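Local coordinates for cytochrome C-type biogenesis protein ccmF (Thermus thermophilus, PDB 6ZMQ) that binds heme b in the membrane and probably acts as a heme lyase of the CcmF family in cytochrome c maturation, at residues W117-L120 with Q121-Y124; L99-T102 with L103-W107. All blocks are in the same frame, centred on the assembly; numbering follows the deposited sequence.

Interaction 1: W117-L120 with Q121-Y124; sequences WGLL and QTLY. With PTY (phosphatidylethanolamine), chain F.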
loop_
_atom_site.group_PDB
_atom_site.type_symbol
_atom_site.label_atom_id
_atom_site.label_comp_id
_atom_site.label_asym_id
_atom_site.label_seq_id
_atom_site.Cartn_x
_atom_site.Cartn_y
_atom_site.Cartn_z
ATOM N N TRP A 117 13.141 2.018 7.629
ATOM C CA TRP A 117 11.903 2.609 8.126
ATOM C C TRP A 117 12.175 3.859 8.957
ATOM O O TRP A 117 11.549 4.910 8.748
ATOM C CB TRP A 117 11.196 1.542 8.959
ATOM C CG TRP A 117 9.777 1.739 9.194
ATOM C CD1 TRP A 117 9.044 2.835 8.882
ATOM C CD2 TRP A 117 8.876 0.808 9.801
ATOM N NE1 TRP A 117 7.749 2.648 9.251
ATOM C CE2 TRP A 117 7.611 1.411 9.815
ATOM C CE3 TRP A 117 9.016 -0.480 10.328
ATOM C CZ2 TRP A 117 6.495 0.792 10.353
ATOM C CZ3 TRP A 117 7.898 -1.107 10.849
ATOM C CH2 TRP A 117 6.650 -0.471 10.847
ATOM N N GLY A 118 13.095 3.753 9.922
ATOM C CA GLY A 118 13.486 4.906 10.712
ATOM C C GLY A 118 14.212 5.955 9.901
ATOM O O GLY A 118 14.112 7.144 10.201
ATOM N N LEU A 119 14.901 5.541 8.832
ATOM C CA LEU A 119 15.540 6.505 7.934
ATOM C C LEU A 119 14.522 7.323 7.153
ATOM O O LEU A 119 14.670 8.544 7.021
ATOM C CB LEU A 119 16.490 5.797 6.966
ATOM C CG LEU A 119 17.279 6.779 6.103
ATOM C CD1 LEU A 119 18.655 6.353 6.149
ATOM C CD2 LEU A 119 16.856 6.822 4.624
ATOM N N LEU A 120 13.499 6.670 6.602
ATOM C CA LEU A 120 12.480 7.407 5.867
ATOM C C LEU A 120 11.617 8.246 6.803
ATOM O O LEU A 120 11.147 9.321 6.396
ATOM C CB LEU A 120 11.643 6.433 5.032
ATOM C CG LEU A 120 12.405 5.706 3.916
ATOM C CD1 LEU A 120 11.469 4.948 2.983
ATOM C CD2 LEU A 120 13.308 6.658 3.121
ATOM N N GLN A 121 11.485 7.816 8.068
ATOM C CA GLN A 121 10.906 8.664 9.108
ATOM C C GLN A 121 11.734 9.925 9.338
ATOM O O GLN A 121 11.180 11.032 9.405
ATOM C CB GLN A 121 10.784 7.886 10.415
ATOM C CG GLN A 121 9.368 7.541 10.794
ATOM C CD GLN A 121 8.597 8.737 11.291
ATOM O OE1 GLN A 121 9.166 9.735 11.743
ATOM N NE2 GLN A 121 7.285 8.634 11.242
ATOM N N THR A 122 13.061 9.770 9.461
ATOM C CA THR A 122 13.927 10.922 9.700
ATOM C C THR A 122 13.973 11.859 8.496
ATOM O O THR A 122 14.059 13.083 8.663
ATOM C CB THR A 122 15.342 10.478 10.062
ATOM O OG1 THR A 122 15.836 9.571 9.074
ATOM C CG2 THR A 122 15.434 9.861 11.463
ATOM N N LEU A 123 13.917 11.299 7.277
ATOM C CA LEU A 123 13.886 12.125 6.070
ATOM C C LEU A 123 12.597 12.936 5.991
ATOM O O LEU A 123 12.624 14.133 5.676
ATOM C CB LEU A 123 14.048 11.259 4.816
ATOM C CG LEU A 123 13.549 11.853 3.481
ATOM C CD1 LEU A 123 14.545 12.867 2.909
ATOM C CD2 LEU A 123 13.216 10.782 2.449
ATOM N N TYR A 124 11.456 12.302 6.300
ATOM C CA TYR A 124 10.178 13.007 6.235
ATOM C C TYR A 124 10.060 14.049 7.346
ATOM O O TYR A 124 9.478 15.126 7.141
ATOM C CB TYR A 124 9.036 11.995 6.300
ATOM C CG TYR A 124 8.555 11.540 4.933
ATOM C CD1 TYR A 124 9.447 10.977 4.014
ATOM C CD2 TYR A 124 7.213 11.646 4.566
ATOM C CE1 TYR A 124 9.017 10.537 2.770
ATOM C CE2 TYR A 124 6.780 11.219 3.306
ATOM C CZ TYR A 124 7.687 10.657 2.427
ATOM O OH TYR A 124 7.279 10.226 1.184
HETATM C C1 PTY F . 5.870 17.062 0.558
HETATM C C2 PTY F . 0.424 22.130 1.566
HETATM C C3 PTY F . 1.921 22.411 1.436
HETATM O O4 PTY F . 6.759 16.002 0.758
HETATM C C5 PTY F . 5.750 19.485 -0.163
HETATM C C6 PTY F . 6.653 18.260 0.031
HETATM O O7 PTY F . 7.184 17.882 -1.211
HETATM C C8 PTY F . 8.536 18.168 -1.459
HETATM O O10 PTY F . 8.985 19.235 -1.201
HETATM C C11 PTY F . 9.433 17.093 -2.083
HETATM C C12 PTY F . 10.900 17.520 -2.013
HETATM C C13 PTY F . 11.835 16.454 -2.593
HETATM C C14 PTY F . 11.539 16.224 -4.076
HETATM C C15 PTY F . 12.699 15.485 -4.746
HETATM C C16 PTY F . 12.154 14.736 -5.962
HETATM C C17 PTY F . 13.011 13.507 -6.282
HETATM C C18 PTY F . 12.326 12.168 -5.963
HETATM C C19 PTY F . 10.809 12.167 -6.186
HETATM C C20 PTY F . 10.346 10.848 -6.814
HETATM C C21 PTY F . 10.470 9.681 -5.829
HETATM C C22 PTY F . 9.991 8.395 -6.513
HETATM C C23 PTY F . 9.486 7.357 -5.505
HETATM C C24 PTY F . 10.500 6.211 -5.395
HETATM C C25 PTY F . 9.791 4.856 -5.483
HETATM C C26 PTY F . 10.810 3.724 -5.629
HETATM C C27 PTY F . 10.161 2.534 -6.335
HETATM C C28 PTY F . 11.246 1.761 -7.082
HETATM C C29 PTY F . 10.677 1.152 -8.360
HETATM C C30 PTY F . 6.243 14.725 0.507
HETATM C C31 PTY F . 7.179 13.515 0.442
HETATM O O30 PTY F . 5.076 14.572 0.361
HETATM C C32 PTY F . 8.317 13.672 -0.567
HETATM C C33 PTY F . 9.045 12.331 -0.688
HETATM C C34 PTY F . 9.287 11.985 -2.158
HETATM C C35 PTY F . 9.271 10.465 -2.310
HETATM C C36 PTY F . 10.478 9.873 -1.577
HETATM C C37 PTY F . 10.953 8.592 -2.273
HETATM C C38 PTY F . 12.170 7.993 -1.559
HETATM C C39 PTY F . 12.602 6.669 -2.190
HETATM C C40 PTY F . 14.126 6.558 -2.167
HETATM C C41 PTY F . 14.588 5.325 -2.944
HETATM C C42 PTY F . 14.798 5.713 -4.405
HETATM C C43 PTY F . 16.273 5.534 -4.756
HETATM C C44 PTY F . 16.373 5.294 -6.260
HETATM P P1 PTY F . 4.266 21.283 1.061
HETATM O O11 PTY F . 2.616 21.243 1.089
HETATM O O12 PTY F . 4.745 21.944 2.331
HETATM O O13 PTY F . 4.713 22.144 -0.097
HETATM O O14 PTY F . 4.897 19.752 0.925
HETATM N N1 PTY F . -0.294 23.392 1.621
#
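Leu119 O receives two hydrogens from the next turn of the helix. The amide N of Leu123 reaches it at 2.9 Å, as in any alpha helix, and the hydroxyl OG1 of Thr122 bonds to the same Leu119 O at 2.6 Å. Both donors come from one face of the carbonyl plane, but the amide lies much closer to the C=O line than the hydroxyl, which meets the oxygen at a C=O...O angle of 111°. The threonine torsion explains this: OG1 sits between the backbone N and carbonyl carbon (chi1 53°) and bends back over the preceding turn, so a polar group in a membrane helix is bonded within its own backbone. CG2, from the same CB, rests 3.3 Å from Gly118 O, the acceptor of Thr122's own amide.

Tyr124 can be followed outward. Its CB lies 3.4 Å from Leu120 O, the acceptor of its own amide, and CD1 stays equally near that oxygen. Farther out the ring leaves the helix for phosphatidylethanolamine: CZ is 3.5 Å from the lipid carbon C31, and OH ends 3.3 Å from C33 on the same acyl chain. Next to it Leu120 and Leu123 run side by side, their CD2 methyls 4.2 Å apart.

Around helix 110-129, Thr122 and Leu123 pack on helix 61-81 through Phe65, while Gln121 touches Ile148 and Gln149 of helix 135-157. Leu120 and Tyr124 turn to helix 185-213, at Leu195 and Val198, and Trp117 stacks on Tyr194 of that helix and reaches helix 288-307.

Interaction 2: L99-T102 with L103-W107; sequences LWVT and LVTPW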
loop_
_atom_site.group_PDB
_atom_site.type_symbol
_atom_site.label_atom_id
_atom_site.label_comp_id
_atom_site.label_asym_id
_atom_site.label_seq_id
_atom_site.Cartn_x
_atom_site.Cartn_y
_atom_site.Cartn_z
ATOM N N LEU A 99 24.271 -7.406 -7.915
ATOM C CA LEU A 99 24.402 -6.025 -7.451
ATOM C C LEU A 99 23.072 -5.450 -6.976
ATOM O O LEU A 99 23.026 -4.807 -5.921
ATOM C CB LEU A 99 25.009 -5.142 -8.545
ATOM C CG LEU A 99 25.412 -3.725 -8.106
ATOM C CD1 LEU A 99 26.377 -3.758 -6.929
ATOM C CD2 LEU A 99 26.022 -2.934 -9.256
ATOM N N TRP A 100 21.983 -5.679 -7.728
ATOM C CA TRP A 100 20.688 -5.116 -7.349
ATOM C C TRP A 100 20.124 -5.751 -6.088
ATOM O O TRP A 100 19.363 -5.094 -5.371
ATOM C CB TRP A 100 19.664 -5.241 -8.493
ATOM C CG TRP A 100 19.035 -6.606 -8.685
ATOM C CD1 TRP A 100 19.481 -7.604 -9.500
ATOM C CD2 TRP A 100 17.842 -7.106 -8.062
ATOM N NE1 TRP A 100 18.648 -8.695 -9.418
ATOM C CE2 TRP A 100 17.638 -8.416 -8.535
ATOM C CE3 TRP A 100 16.940 -6.578 -7.131
ATOM C CZ2 TRP A 100 16.561 -9.204 -8.121
ATOM C CZ3 TRP A 100 15.875 -7.362 -6.717
ATOM C CH2 TRP A 100 15.694 -8.660 -7.213
ATOM N N VAL A 101 20.493 -6.992 -5.781
ATOM C CA VAL A 101 19.954 -7.600 -4.575
ATOM C C VAL A 101 20.839 -7.274 -3.376
ATOM O O VAL A 101 20.387 -7.359 -2.237
ATOM C CB VAL A 101 19.737 -9.124 -4.744
ATOM C CG1 VAL A 101 21.025 -9.903 -4.560
ATOM C CG2 VAL A 101 18.601 -9.644 -3.836
ATOM N N THR A 102 22.102 -6.877 -3.593
ATOM C CA THR A 102 22.922 -6.402 -2.480
ATOM C C THR A 102 22.531 -5.002 -2.025
ATOM O O THR A 102 22.826 -4.636 -0.883
ATOM C CB THR A 102 24.410 -6.405 -2.839
ATOM O OG1 THR A 102 24.602 -5.812 -4.128
ATOM C CG2 THR A 102 24.973 -7.808 -2.828
ATOM N N LEU A 103 21.887 -4.209 -2.885
ATOM C CA LEU A 103 21.423 -2.895 -2.462
ATOM C C LEU A 103 20.010 -2.926 -1.892
ATOM O O LEU A 103 19.593 -1.943 -1.269
ATOM C CB LEU A 103 21.499 -1.874 -3.610
ATOM C CG LEU A 103 22.871 -1.610 -4.258
ATOM C CD1 LEU A 103 22.781 -1.518 -5.785
ATOM C CD2 LEU A 103 23.579 -0.389 -3.658
ATOM N N VAL A 104 19.265 -4.014 -2.089
ATOM C CA VAL A 104 17.936 -4.167 -1.512
ATOM C C VAL A 104 17.905 -5.234 -0.422
ATOM O O VAL A 104 16.844 -5.500 0.155
ATOM C CB VAL A 104 16.884 -4.447 -2.596
ATOM C CG1 VAL A 104 16.979 -3.411 -3.715
ATOM C CG2 VAL A 104 17.010 -5.864 -3.140
ATOM N N THR A 105 19.050 -5.829 -0.106
ATOM C CA THR A 105 19.274 -6.545 1.154
ATOM C C THR A 105 19.258 -5.659 2.421
ATOM O O THR A 105 18.779 -6.157 3.452
ATOM C CB THR A 105 20.588 -7.337 1.051
ATOM O OG1 THR A 105 20.546 -8.133 -0.133
ATOM C CG2 THR A 105 20.746 -8.341 2.181
ATOM N N PRO A 106 19.681 -4.373 2.445
ATOM C CA PRO A 106 19.509 -3.582 3.689
ATOM C C PRO A 106 18.075 -3.302 4.149
ATOM O O PRO A 106 17.919 -2.557 5.115
ATOM C CB PRO A 106 20.212 -2.256 3.362
ATOM C CG PRO A 106 21.235 -2.629 2.480
ATOM C CD PRO A 106 20.609 -3.614 1.568
ATOM N N TRP A 107 17.029 -3.845 3.508
ATOM C CA TRP A 107 15.735 -3.980 4.165
ATOM C C TRP A 107 15.133 -5.369 3.957
ATOM O O TRP A 107 13.904 -5.505 3.958
ATOM C CB TRP A 107 14.773 -2.860 3.709
ATOM C CG TRP A 107 14.431 -2.805 2.252
ATOM C CD1 TRP A 107 13.419 -3.467 1.618
ATOM C CD2 TRP A 107 15.090 -2.026 1.241
ATOM N NE1 TRP A 107 13.410 -3.154 0.279
ATOM C CE2 TRP A 107 14.430 -2.276 0.023
ATOM C CE3 TRP A 107 16.181 -1.150 1.247
ATOM C CZ2 TRP A 107 14.825 -1.678 -1.173
ATOM C CZ3 TRP A 107 16.573 -0.556 0.055
ATOM C CH2 TRP A 107 15.894 -0.826 -1.133
#
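Val104 CG2 packs against both Trp100 and Val101. It approaches the indole obliquely, 4.0 Å from Trp100 CZ3, and lies 4.2 Å from CG2 of Val101, whose side chain runs at about a right angle to that of Val104. With CG1 of Val104 anti to the carbonyl carbon (chi1 -51°), CG2 falls between the backbone N and the carbonyl carbon and comes within 3.3 Å of Trp100 O. Val101 adds to the cluster by placing its CB over one face of the Trp100 ring. Farther round, Leu103 CD1 meets CG of Leu99 at 4.1 Å.

Beneath these apolar contacts lies the backbone of a short helix. Leu99 O accepts the amide of Leu103 at 3.3 Å and, from the same face of its plane, the hydroxyl OG1 of Thr102 at 2.6 Å; Pro98 O is a second partner of that hydroxyl. The next bond, from Val104 N to Trp100 O, is long and weak. Pro106 has no N-H to give, and its CD stands 3.5 Å from Thr102 O, where a helical amide would otherwise donate.

In the outer shell, Gln181 and Trp184 lie against Trp100, Ala187 of helix 185-213 touches Val104, and Glu76 and Leu79 of helix 61-81 border Pro106. Trp107 lays one face over Val104 O and gives its NE1 hydrogen to Ala187 O.

Chemically, then, backbone bonds that weaken after the first turn run beneath apolar contacts among an indole, two valines and two leucines, while one threonine hydroxyl serves two carbonyls of that turn.

In the fold
The two contacts follow one another in the chain: interaction 2 takes in helix 99-104 and the residues after it, and interaction 1 lies on helix 110-129. Their centres are about 18 Å apart, and their nearest atoms are about 6 Å apart, with no touch. Interaction 1 is buried among transmembrane helices and has regular backbone bonding; interaction 2 is only partly buried, with several apolar side chains on the surface and a backbone ladder that weakens. A threonine hydroxyl bonded to a carbonyl three residues back occurs in both. Helices 61-81 and 185-213 border both contacts, but contact with a bound phosphatidylethanolamine is made by Tyr124 in interaction 1.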